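Local coordinates for protein N-acetylglucosamine-6-phosphate deacetylase (Mycobacterium smegmatis, PDB 6FV4) that probably removes the acetyl group from N-acetylglucosamine 6-phosphate, as a metal-dependent deacetylase of the amidohydrolase superfamily, at residues L226-R231 with G258-P263; V252-D257 with E276-I281; G139-T144 with V177-E182; A286-S291 with G319-M324. The protein carries 1 engineered substitution. All blocks are in the same frame, centred on the assembly; numbering follows the deposited sequence.

Contact 1. Residues L226-R231 with G258-P263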
loop_
_atom_site.group_PDB
_atom_site.type_symbol
_atom_site.label_atom_id
_atom_site.label_comp_id
_atom_site.label_asym_id
_atom_site.label_seq_id
_atom_site.Cartn_x
_atom_site.Cartn_y
_atom_site.Cartn_z
ATOM N N LEU B 226 -11.266 3.506 6.196
ATOM C CA LEU B 226 -10.522 3.601 4.945
ATOM C C LEU B 226 -11.152 2.759 3.848
ATOM O O LEU B 226 -11.512 1.604 4.074
ATOM C CB LEU B 226 -9.077 3.145 5.172
ATOM C CG LEU B 226 -8.093 3.680 4.136
ATOM C CD1 LEU B 226 -7.734 5.110 4.418
ATOM C CD2 LEU B 226 -6.821 2.824 4.103
ATOM N N PHE B 227 -11.286 3.373 2.667
ATOM C CA PHE B 227 -11.837 2.833 1.425
ATOM C C PHE B 227 -13.362 2.874 1.385
ATOM O O PHE B 227 -13.945 2.951 0.296
ATOM C CB PHE B 227 -11.339 1.404 1.156
ATOM C CG PHE B 227 -9.915 1.345 0.655
ATOM C CD1 PHE B 227 -9.625 1.574 -0.690
ATOM C CD2 PHE B 227 -8.870 1.091 1.535
ATOM C CE1 PHE B 227 -8.306 1.521 -1.159
ATOM C CE2 PHE B 227 -7.554 1.044 1.080
ATOM C CZ PHE B 227 -7.268 1.260 -0.275
ATOM N N ASN B 228 -14.028 2.821 2.536
ATOM C CA ASN B 228 -15.490 2.927 2.549
ATOM C C ASN B 228 -15.905 4.387 2.567
ATOM O O ASN B 228 -15.326 5.195 3.297
ATOM C CB ASN B 228 -16.099 2.205 3.751
ATOM C CG ASN B 228 -15.803 0.733 3.745
ATOM O OD1 ASN B 228 -15.219 0.199 4.694
ATOM N ND2 ASN B 228 -16.181 0.062 2.664
ATOM N N ALA B 229 -16.905 4.724 1.742
ATOM C CA ALA B 229 -17.446 6.088 1.658
ATOM C C ALA B 229 -16.353 7.096 1.317
ATOM O O ALA B 229 -16.289 8.193 1.868
ATOM C CB ALA B 229 -18.166 6.485 2.949
ATOM N N MET B 230 -15.490 6.727 0.384
ATOM C CA MET B 230 -14.286 7.490 0.124
ATOM C C MET B 230 -13.937 7.334 -1.348
ATOM O O MET B 230 -14.178 6.276 -1.930
ATOM C CB MET B 230 -13.168 6.971 1.037
ATOM C CG MET B 230 -11.797 7.535 0.827
ATOM S SD MET B 230 -10.719 6.809 2.088
ATOM C CE MET B 230 -11.379 7.588 3.568
ATOM N N ARG B 231 -13.411 8.395 -1.943
ATOM C CA ARG B 231 -12.959 8.328 -3.325
ATOM C C ARG B 231 -11.893 7.239 -3.477
ATOM O O ARG B 231 -11.033 7.091 -2.605
ATOM C CB ARG B 231 -12.403 9.690 -3.742
ATOM C CG ARG B 231 -11.769 9.733 -5.108
ATOM C CD ARG B 231 -11.069 11.059 -5.325
ATOM N NE ARG B 231 -12.017 12.156 -5.455
ATOM C CZ ARG B 231 -12.047 12.997 -6.485
ATOM N NH1 ARG B 231 -11.177 12.866 -7.479
ATOM N NH2 ARG B 231 -12.948 13.969 -6.517
ATOM N N GLY B 258 -14.869 -8.855 6.369
ATOM C CA GLY B 258 -14.916 -9.648 5.157
ATOM C C GLY B 258 -15.790 -9.075 4.060
ATOM O O GLY B 258 -15.724 -9.559 2.923
ATOM N N VAL B 259 -16.583 -8.046 4.361
ATOM C CA VAL B 259 -17.566 -7.500 3.436
ATOM C C VAL B 259 -17.196 -6.093 2.985
ATOM O O VAL B 259 -17.401 -5.731 1.826
ATOM C CB VAL B 259 -18.971 -7.513 4.083
ATOM C CG1 VAL B 259 -19.979 -6.753 3.229
ATOM C CG2 VAL B 259 -19.437 -8.940 4.311
ATOM N N HIS B 260 -16.674 -5.278 3.888
ATOM C CA HIS B 260 -16.469 -3.876 3.558
ATOM C C HIS B 260 -15.217 -3.661 2.722
ATOM O O HIS B 260 -15.196 -2.765 1.870
ATOM C CB HIS B 260 -16.426 -3.051 4.846
ATOM C CG HIS B 260 -17.783 -2.752 5.389
ATOM N ND1 HIS B 260 -18.525 -3.681 6.088
ATOM C CD2 HIS B 260 -18.555 -1.645 5.297
ATOM C CE1 HIS B 260 -19.693 -3.157 6.406
ATOM N NE2 HIS B 260 -19.735 -1.921 5.943
ATOM N N VAL B 261 -14.167 -4.448 2.961
ATOM C CA VAL B 261 -12.953 -4.399 2.156
ATOM C C VAL B 261 -12.474 -5.832 1.975
ATOM O O VAL B 261 -12.652 -6.678 2.859
ATOM C CB VAL B 261 -11.834 -3.518 2.804
ATOM C CG1 VAL B 261 -12.304 -2.090 3.033
ATOM C CG2 VAL B 261 -11.351 -4.107 4.122
ATOM N N ALA B 262 -11.858 -6.110 0.821
ATOM C CA ALA B 262 -11.325 -7.443 0.586
ATOM C C ALA B 262 -10.210 -7.741 1.588
ATOM O O ALA B 262 -9.456 -6.836 1.958
ATOM C CB ALA B 262 -10.792 -7.567 -0.846
ATOM N N PRO B 263 -10.097 -8.979 2.076
ATOM C CA PRO B 263 -8.979 -9.315 2.986
ATOM C C PRO B 263 -7.608 -8.885 2.475
ATOM O O PRO B 263 -6.756 -8.487 3.281
ATOM C CB PRO B 263 -9.082 -10.839 3.100
ATOM C CG PRO B 263 -10.579 -11.101 2.939
ATOM C CD PRO B 263 -11.063 -10.085 1.937
#
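Leu226 meets Val261 through its backbone: the carbonyl O of Leu226 faces CG1 of Val261 at 3.9 Å, while the leucine side chain packs on helices 240-246 and 263-273. Phe227 offers its CB to the same methyl, with 4.1 Å between Phe227 CB and Val261 CG1, and its ring then leads away to Ile265 and Ile269 of helix 263-273. Both segments are loops that leave neighbouring parallel strands, 222-223 and 251-255, at the C-terminal end of the amidohydrolase barrel, where this superfamily holds its metals and substrate. Asn228 and His260 are both predicted substrate-binding residues. With CG anti to its carbonyl carbon (chi1 -62°), Asn228 reaches across, and its ND2 donates to His260 O at 3.1 Å with an N-H...O angle of 160°. The acceptor lies near the amide plane, but ND2 stands above the carbonyl plane of His260. On the other branch, Asn228 OD1 rests 3.5 Å from His260 CB, and the amide comes to the imidazole at its edge, the two planes 88° apart. His260 O has a further donor, Arg235 of the second subunit, and ND1 of the ring is bonded to Asp257.

Contact 2. Residues V252-D257 with E276-I281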
loop_
_atom_site.group_PDB
_atom_site.type_symbol
_atom_site.label_atom_id
_atom_site.label_comp_id
_atom_site.label_asym_id
_atom_site.label_seq_id
_atom_site.Cartn_x
_atom_site.Cartn_y
_atom_site.Cartn_z
ATOM N N VAL B 252 -5.228 4.654 10.540
ATOM C CA VAL B 252 -6.363 4.374 9.667
ATOM C C VAL B 252 -7.276 3.330 10.302
ATOM O O VAL B 252 -6.823 2.344 10.895
ATOM C CB VAL B 252 -5.891 3.952 8.262
ATOM C CG1 VAL B 252 -5.218 5.154 7.575
ATOM C CG2 VAL B 252 -4.959 2.719 8.318
ATOM N N GLU B 253 -8.579 3.581 10.218
ATOM C CA GLU B 253 -9.591 2.608 10.598
ATOM C C GLU B 253 -9.840 1.680 9.428
ATOM O O GLU B 253 -9.819 2.097 8.269
ATOM C CB GLU B 253 -10.929 3.284 10.954
ATOM C CG GLU B 253 -10.945 4.179 12.184
ATOM C CD GLU B 253 -12.318 4.825 12.394
ATOM O OE1 GLU B 253 -13.231 4.618 11.537
ATOM O OE2 GLU B 253 -12.493 5.544 13.412
ATOM N N MET B 254 -10.100 0.416 9.729
ATOM C CA MET B 254 -10.564 -0.475 8.684
ATOM C C MET B 254 -11.621 -1.393 9.269
ATOM O O MET B 254 -11.450 -1.929 10.369
ATOM C CB MET B 254 -9.383 -1.282 8.066
ATOM C CG MET B 254 -9.788 -2.120 6.890
ATOM S SD MET B 254 -8.394 -2.651 5.852
ATOM C CE MET B 254 -7.637 -1.086 5.405
ATOM N N ILE B 255 -12.720 -1.569 8.537
ATOM C CA ILE B 255 -13.735 -2.555 8.897
ATOM C C ILE B 255 -13.323 -3.872 8.242
ATOM O O ILE B 255 -13.491 -4.056 7.033
ATOM C CB ILE B 255 -15.138 -2.141 8.447
ATOM C CG1 ILE B 255 -15.518 -0.774 9.011
ATOM C CG2 ILE B 255 -16.141 -3.196 8.888
ATOM C CD1 ILE B 255 -16.693 -0.123 8.278
ATOM N N VAL B 256 -12.811 -4.801 9.046
ATOM C CA VAL B 256 -12.412 -6.113 8.542
ATOM C C VAL B 256 -13.447 -7.145 8.969
ATOM O O VAL B 256 -13.190 -7.987 9.837
ATOM C CB VAL B 256 -11.001 -6.472 9.032
ATOM C CG1 VAL B 256 -10.453 -7.668 8.275
ATOM C CG2 VAL B 256 -10.083 -5.273 8.823
ATOM N N ASP B 257 -14.645 -7.052 8.392
ATOM C CA ASP B 257 -15.665 -8.074 8.558
ATOM C C ASP B 257 -15.745 -9.016 7.361
ATOM O O ASP B 257 -16.597 -9.903 7.349
ATOM C CB ASP B 257 -17.039 -7.428 8.821
ATOM C CG ASP B 257 -17.497 -6.529 7.678
ATOM O OD1 ASP B 257 -16.717 -6.355 6.720
ATOM O OD2 ASP B 257 -18.636 -5.999 7.743
ATOM N N GLU B 276 1.616 -0.227 13.834
ATOM C CA GLU B 276 1.159 0.799 14.765
ATOM C C GLU B 276 0.043 1.672 14.226
ATOM O O GLU B 276 -0.481 2.495 14.980
ATOM C CB GLU B 276 2.306 1.753 15.141
ATOM C CG GLU B 276 3.014 1.413 16.417
ATOM C CD GLU B 276 3.432 -0.025 16.426
ATOM O OE1 GLU B 276 3.239 -0.709 17.455
ATOM O OE2 GLU B 276 3.935 -0.481 15.380
ATOM N N ARG B 277 -0.287 1.578 12.943
ATOM C CA ARG B 277 -1.027 2.650 12.301
ATOM C C ARG B 277 -2.371 2.211 11.739
ATOM O O ARG B 277 -2.995 2.983 11.007
ATOM C CB ARG B 277 -0.177 3.306 11.211
ATOM C CG ARG B 277 1.056 4.041 11.730
ATOM C CD ARG B 277 1.652 4.918 10.636
ATOM N NE ARG B 277 0.577 5.548 9.887
ATOM C CZ ARG B 277 0.567 5.789 8.577
ATOM N NH1 ARG B 277 1.602 5.465 7.802
ATOM N NH2 ARG B 277 -0.517 6.342 8.036
ATOM N N LEU B 278 -2.859 1.025 12.095
ATOM C CA LEU B 278 -4.190 0.581 11.699
ATOM C C LEU B 278 -5.006 0.215 12.928
ATOM O O LEU B 278 -4.512 -0.470 13.830
ATOM C CB LEU B 278 -4.137 -0.617 10.724
ATOM C CG LEU B 278 -5.512 -0.950 10.108
ATOM C CD1 LEU B 278 -5.328 -1.491 8.686
ATOM C CD2 LEU B 278 -6.277 -1.970 10.928
ATOM N N SER B 279 -6.260 0.675 12.950
ATOM C CA SER B 279 -7.235 0.334 13.976
ATOM C C SER B 279 -8.328 -0.537 13.375
ATOM O O SER B 279 -8.918 -0.174 12.352
ATOM C CB SER B 279 -7.894 1.599 14.552
ATOM O OG SER B 279 -6.952 2.409 15.211
ATOM N N LEU B 280 -8.641 -1.642 14.040
ATOM C CA LEU B 280 -9.803 -2.441 13.684
ATOM C C LEU B 280 -11.017 -1.826 14.369
ATOM O O LEU B 280 -10.941 -1.475 15.541
ATOM C CB LEU B 280 -9.617 -3.890 14.115
ATOM C CG LEU B 280 -8.443 -4.593 13.408
ATOM C CD1 LEU B 280 -8.088 -5.877 14.119
ATOM C CD2 LEU B 280 -8.820 -4.865 11.999
ATOM N N ILE B 281 -12.103 -1.641 13.613
ATOM C CA ILE B 281 -13.367 -1.117 14.114
ATOM C C ILE B 281 -14.467 -2.024 13.580
ATOM O O ILE B 281 -14.265 -2.816 12.653
ATOM C CB ILE B 281 -13.637 0.350 13.692
ATOM C CG1 ILE B 281 -13.739 0.435 12.168
ATOM C CG2 ILE B 281 -12.560 1.309 14.235
ATOM C CD1 ILE B 281 -14.529 1.609 11.643
HETATM O O HOH W 1 -12.411 -4.327 11.746
#
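Val252 and Leu278 start a short parallel pairing of strands 252-255 and 278-281, whose axes approach to 4.6 Å and twist by 36°. Val252 N donates to Arg277 O and Val252 O accepts from Ser279 N; Met254 N then bonds to Ser279 O, and the last bond, Ile281 N to Met254 O, is weak. Where the strands part, a water bridges them, donating to Met254 O and Ile281 O and accepting from Val256 N. On one face Leu278 fits between the side chains of Val252 and Met254: its CG lies 4.1 Å from Val252 CG2, and its CD1 lies 4.0 Å from Met254 CE, brought there by the bend at the end of the methionine chain. Further along, the branch ends of Leu280 CD2 and Val256 CG2 press together at 3.4 Å, tighter than usual. On the opposite face Ile281, with CG1 between its N and carbonyl carbon (chi1 63°), sends CD1 into the hollow between Ile255 CG1, at 3.7 Å, and Glu253 OE1, at 3.3 Å. That oxygen is hydrogen-bonded to His72, a zinc ligand, which probably helps position it, and to the backbone N of His225, a cadmium ligand. In this beta-alpha-beta unit of the barrel, helix 263-273 packs on Met254, Val256 and Leu278, helix 339-357 on Leu278 and Leu280, and strand 63-76 meets Ile281.

Contact 3. Residues G139-T144 with V177-E182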
loop_
_atom_site.group_PDB
_atom_site.type_symbol
_atom_site.label_atom_id
_atom_site.label_comp_id
_atom_site.label_asym_id
_atom_site.label_seq_id
_atom_site.Cartn_x
_atom_site.Cartn_y
_atom_site.Cartn_z
ATOM N N GLY B 139 -20.415 12.859 11.018
ATOM C CA GLY B 139 -21.396 13.758 10.464
ATOM C C GLY B 139 -21.657 14.884 11.448
ATOM O O GLY B 139 -21.395 14.757 12.648
ATOM N N PRO B 140 -22.206 16.000 10.968
ATOM C CA PRO B 140 -22.786 16.233 9.642
ATOM C C PRO B 140 -21.859 16.891 8.620
ATOM O O PRO B 140 -22.298 17.195 7.511
ATOM C CB PRO B 140 -23.940 17.185 9.962
ATOM C CG PRO B 140 -23.353 18.045 11.038
ATOM C CD PRO B 140 -22.440 17.153 11.862
ATOM N N TRP B 141 -20.604 17.125 8.979
ATOM C CA TRP B 141 -19.703 17.880 8.109
ATOM C C TRP B 141 -18.985 16.975 7.112
ATOM O O TRP B 141 -17.755 16.985 6.937
ATOM C CB TRP B 141 -18.755 18.677 8.986
ATOM C CG TRP B 141 -19.592 19.469 9.959
ATOM C CD1 TRP B 141 -20.546 20.388 9.642
ATOM C CD2 TRP B 141 -19.588 19.376 11.389
ATOM N NE1 TRP B 141 -21.120 20.895 10.780
ATOM C CE2 TRP B 141 -20.553 20.292 11.870
ATOM C CE3 TRP B 141 -18.859 18.618 12.313
ATOM C CZ2 TRP B 141 -20.811 20.463 13.224
ATOM C CZ3 TRP B 141 -19.107 18.785 13.651
ATOM C CH2 TRP B 141 -20.081 19.711 14.105
ATOM N N LEU B 142 -19.811 16.189 6.430
ATOM C CA LEU B 142 -19.415 15.191 5.445
ATOM C C LEU B 142 -19.791 15.649 4.039
ATOM O O LEU B 142 -20.521 16.627 3.844
ATOM C CB LEU B 142 -20.074 13.846 5.757
ATOM C CG LEU B 142 -20.006 13.375 7.208
ATOM C CD1 LEU B 142 -20.628 12.001 7.347
ATOM C CD2 LEU B 142 -18.565 13.380 7.723
ATOM N N SER B 143 -19.271 14.927 3.045
ATOM C CA SER B 143 -19.561 15.264 1.656
ATOM C C SER B 143 -19.330 14.087 0.720
ATOM O O SER B 143 -18.438 14.137 -0.128
ATOM C CB SER B 143 -18.705 16.446 1.202
ATOM O OG SER B 143 -19.273 17.059 0.056
ATOM N N THR B 144 -20.113 13.023 0.859
ATOM C CA THR B 144 -20.095 11.989 -0.165
ATOM C C THR B 144 -21.500 11.437 -0.340
ATOM O O THR B 144 -22.324 11.458 0.587
ATOM C CB THR B 144 -19.103 10.851 0.148
ATOM O OG1 THR B 144 -18.978 10.012 -1.003
ATOM C CG2 THR B 144 -19.586 9.996 1.312
ATOM N N VAL B 177 -14.296 13.551 15.584
ATOM C CA VAL B 177 -15.212 14.165 14.623
ATOM C C VAL B 177 -14.694 13.900 13.212
ATOM O O VAL B 177 -13.565 14.283 12.880
ATOM C CB VAL B 177 -15.359 15.676 14.863
ATOM C CG1 VAL B 177 -16.250 16.324 13.778
ATOM C CG2 VAL B 177 -15.949 15.934 16.249
ATOM N N THR B 178 -15.517 13.260 12.380
ATOM C CA THR B 178 -15.176 13.011 10.976
ATOM C C THR B 178 -15.465 14.251 10.130
ATOM O O THR B 178 -16.566 14.819 10.195
ATOM C CB THR B 178 -15.964 11.821 10.436
ATOM O OG1 THR B 178 -15.565 10.635 11.129
ATOM C CG2 THR B 178 -15.693 11.629 8.937
ATOM N N ILE B 179 -14.465 14.682 9.360
ATOM C CA ILE B 179 -14.511 15.899 8.556
ATOM C C ILE B 179 -14.205 15.522 7.110
ATOM O O ILE B 179 -13.178 14.890 6.839
ATOM C CB ILE B 179 -13.502 16.945 9.068
ATOM C CG1 ILE B 179 -13.877 17.407 10.473
ATOM C CG2 ILE B 179 -13.443 18.170 8.153
ATOM C CD1 ILE B 179 -15.208 18.113 10.490
ATOM N N ALA B 180 -15.088 15.906 6.189
ATOM C CA ALA B 180 -14.777 15.818 4.767
ATOM C C ALA B 180 -13.920 17.019 4.380
ATOM O O ALA B 180 -14.379 18.161 4.513
ATOM C CB ALA B 180 -16.053 15.775 3.927
ATOM N N PRO B 181 -12.679 16.814 3.915
ATOM C CA PRO B 181 -11.731 17.938 3.792
ATOM C C PRO B 181 -12.038 18.948 2.691
ATOM O O PRO B 181 -11.359 19.982 2.652
ATOM C CB PRO B 181 -10.391 17.237 3.512
ATOM C CG PRO B 181 -10.552 15.867 4.019
ATOM C CD PRO B 181 -11.993 15.513 3.803
ATOM N N GLU B 182 -13.004 18.701 1.800
ATOM C CA GLU B 182 -13.221 19.593 0.667
ATOM C C GLU B 182 -14.329 20.618 0.893
ATOM O O GLU B 182 -14.474 21.530 0.072
ATOM C CB GLU B 182 -13.517 18.787 -0.610
ATOM C CG GLU B 182 -14.895 18.139 -0.680
ATOM C CD GLU B 182 -14.946 16.784 0.006
ATOM O OE1 GLU B 182 -14.226 16.598 1.015
ATOM O OE2 GLU B 182 -15.713 15.911 -0.449
HETATM O O HOH W 2 -16.232 19.236 6.151
HETATM O O HOH W 3 -17.755 16.330 -2.085
#
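Trp141 presents the edge of its indole to Val177, whose CG1 lies in the ring plane, 3.8 Å from Trp141 CE3. One face of the ring is covered by CD of Pro140, 3.6 Å above its centre, a proline that follows a cis peptide bond. Ile179 comes at a slant, its CD1 resting 3.9 Å from Trp141 CB, and helix 160-170 adds Glu162 and Ile163 around the indole. The backbone at Trp141 folds into an inverse gamma turn, closed by Leu142 N and Pro140 O. The Trp141 carbonyl points at segment 177-182: Ala180 N donates to Trp141 O at 3.0 Å, almost straight and in the carbonyl plane. A water donates to the same Trp141 O and to Ala180 O, so a buried oxygen is gripped twice. Leu142 swings its CG to the side of its backbone N (chi1 -47°) and lays CD2 against Thr178 CG2 at 3.6 Å, near His204, a ligand of the bound cadmium. This loop follows strand 134-138, which ends in the metal ligand Glu138, and it is joined here to strand 174-179, the next strand of the barrel, and the residues after it. Next along, the methyl of Ala180 sits 3.4 Å from Ser143 N. Glu182 OE2 and Ser143 O, both acceptors, stand 3.3 Å apart without a bond. A water that donates to Glu182 OE2 and is bonded to Ser143 OG, together with the bonds of the carboxylate to Thr205 OG1 and the backbone N of Glu206, probably offsets that unfavourable approach.

Contact 4. Residues A286-S291 with G319-M324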
loop_
_atom_site.group_PDB
_atom_site.type_symbol
_atom_site.label_atom_id
_atom_site.label_comp_id
_atom_site.label_asym_id
_atom_site.label_seq_id
_atom_site.Cartn_x
_atom_site.Cartn_y
_atom_site.Cartn_z
ATOM N N ALA B 286 -27.244 -1.306 14.912
ATOM C CA ALA B 286 -28.054 -1.775 16.028
ATOM C C ALA B 286 -28.481 -3.230 15.914
ATOM O O ALA B 286 -28.786 -3.839 16.942
ATOM C CB ALA B 286 -29.292 -0.882 16.202
ATOM N N ALA B 287 -28.487 -3.822 14.716
ATOM C CA ALA B 287 -28.891 -5.221 14.607
ATOM C C ALA B 287 -27.775 -6.198 14.953
ATOM O O ALA B 287 -28.029 -7.404 15.003
ATOM C CB ALA B 287 -29.402 -5.528 13.200
ATOM N N THR B 288 -26.559 -5.711 15.185
ATOM C CA THR B 288 -25.447 -6.581 15.543
ATOM C C THR B 288 -25.789 -7.461 16.737
ATOM O O THR B 288 -26.260 -6.976 17.770
ATOM C CB THR B 288 -24.216 -5.729 15.857
ATOM O OG1 THR B 288 -23.938 -4.881 14.735
ATOM C CG2 THR B 288 -23.000 -6.620 16.146
ATOM N N GLY B 289 -25.553 -8.766 16.586
ATOM C CA GLY B 289 -25.750 -9.722 17.659
ATOM C C GLY B 289 -27.168 -10.210 17.857
ATOM O O GLY B 289 -27.418 -10.973 18.801
ATOM N N MET B 290 -28.108 -9.801 17.015
ATOM C CA MET B 290 -29.489 -10.234 17.161
ATOM C C MET B 290 -29.741 -11.496 16.350
ATOM O O MET B 290 -29.133 -11.714 15.301
ATOM C CB MET B 290 -30.456 -9.138 16.717
ATOM C CG MET B 290 -30.292 -7.850 17.498
ATOM S SD MET B 290 -31.521 -6.659 16.969
ATOM C CE MET B 290 -32.866 -7.132 18.051
ATOM N N SER B 291 -30.650 -12.323 16.855
ATOM C CA SER B 291 -31.072 -13.519 16.148
ATOM C C SER B 291 -31.814 -13.146 14.872
ATOM O O SER B 291 -32.250 -12.005 14.679
ATOM C CB SER B 291 -31.982 -14.374 17.033
ATOM O OG SER B 291 -31.373 -14.660 18.280
ATOM N N GLY B 319 -25.666 -2.154 6.819
ATOM C CA GLY B 319 -24.403 -1.827 7.448
ATOM C C GLY B 319 -23.757 -3.028 8.113
ATOM O O GLY B 319 -24.230 -4.164 8.025
ATOM N N SER B 320 -22.657 -2.751 8.811
ATOM C CA SER B 320 -21.906 -3.796 9.491
ATOM C C SER B 320 -22.696 -4.414 10.637
ATOM O O SER B 320 -23.364 -3.711 11.405
ATOM C CB SER B 320 -20.604 -3.219 10.046
ATOM O OG SER B 320 -20.017 -4.179 10.902
ATOM N N THR B 321 -22.596 -5.734 10.782
ATOM C CA THR B 321 -23.071 -6.393 11.995
ATOM C C THR B 321 -21.919 -7.110 12.675
ATOM O O THR B 321 -22.079 -8.186 13.255
ATOM C CB THR B 321 -24.238 -7.352 11.737
ATOM O OG1 THR B 321 -23.971 -8.180 10.608
ATOM C CG2 THR B 321 -25.538 -6.588 11.498
ATOM N N ALA B 322 -20.741 -6.502 12.610
ATOM C CA ALA B 322 -19.527 -7.099 13.145
ATOM C C ALA B 322 -19.376 -6.760 14.617
ATOM O O ALA B 322 -19.786 -5.691 15.067
ATOM C CB ALA B 322 -18.296 -6.600 12.385
ATOM N N THR B 323 -18.790 -7.688 15.366
ATOM C CA THR B 323 -18.303 -7.425 16.715
ATOM C C THR B 323 -16.783 -7.438 16.698
ATOM O O THR B 323 -16.158 -8.008 15.796
ATOM C CB THR B 323 -18.805 -8.474 17.717
ATOM O OG1 THR B 323 -18.313 -9.764 17.331
ATOM C CG2 THR B 323 -20.314 -8.508 17.746
ATOM N N MET B 324 -16.183 -6.812 17.708
ATOM C CA MET B 324 -14.725 -6.795 17.753
ATOM C C MET B 324 -14.158 -8.202 17.796
ATOM O O MET B 324 -13.077 -8.438 17.250
ATOM C CB MET B 324 -14.217 -5.988 18.941
ATOM C CG MET B 324 -14.269 -4.488 18.730
ATOM S SD MET B 324 -13.401 -3.758 17.329
ATOM C CE MET B 324 -11.741 -3.505 17.991
HETATM O O HOH W 4 -24.089 -9.832 14.393
#
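Thr288 is turned with OG1 beside its backbone N (chi1 -56°), which sets its hydroxyl over the backbone of Thr321, 3.2 Å from Thr321 CA, and sends CG2 along the other segment. Thr321 answers with OG1 between its N and carbonyl carbon (chi1 46°), so that its methyl faces Thr288, with 3.9 Å from Thr321 CG2 to Thr288 N, while its OG1 is hydrogen-bonded to Gly307 O. The methyl of Thr288 meets Ala322 O at 3.5 Å and Thr323 CG2 at 3.7 Å. Thr288 and Gly289 are the two central residues of a type II turn from Ala287 to Met290, held by Met290 N and Ala287 O. Across from it, Ser320 makes an ST turn, its OG accepting from Ala322 N and also hydrogen-bonded to Thr282 O. Thr323 is the N-cap of helix 324-334, its OG1 also bonded to Gln326 OE1; Gly319 is a predicted substrate-binding residue. The loops share no direct hydrogen bond. One water joins them, accepting from Gly289 N at 2.8 Å and donating to Thr321 O. Thr288 OG1 is engaged with Met285 O, so what joins the loops is van der Waals contact, the methyls included, and this water; Ala322 O is buried without any polar partner in the model.

In the fold
All four contacts are largely buried, and contact 2 lies deepest, its centre about 8 Å from the chain centre, that of contact 3 about 19 Å. Contact 2 is barrel strand against barrel strand, held by backbone bonds, the last of them weak. Contacts 1 and 4 pack loop on loop, contact 3 a loop on strand 174-179 and its continuation: contact 1 uses a side-chain amide, contact 3 one backbone bond, an indole and two waters, contact 4 methyls and one water. Contact 2 holds strand 251-255 and contact 1 the loop that follows it; they touch at Leu226 with Glu253 and Val261 with Met254. Contact 4 reaches contact 1 through Ser320 on His260, while contact 3 remains about 14 Å from contact 4 at their nearest atoms.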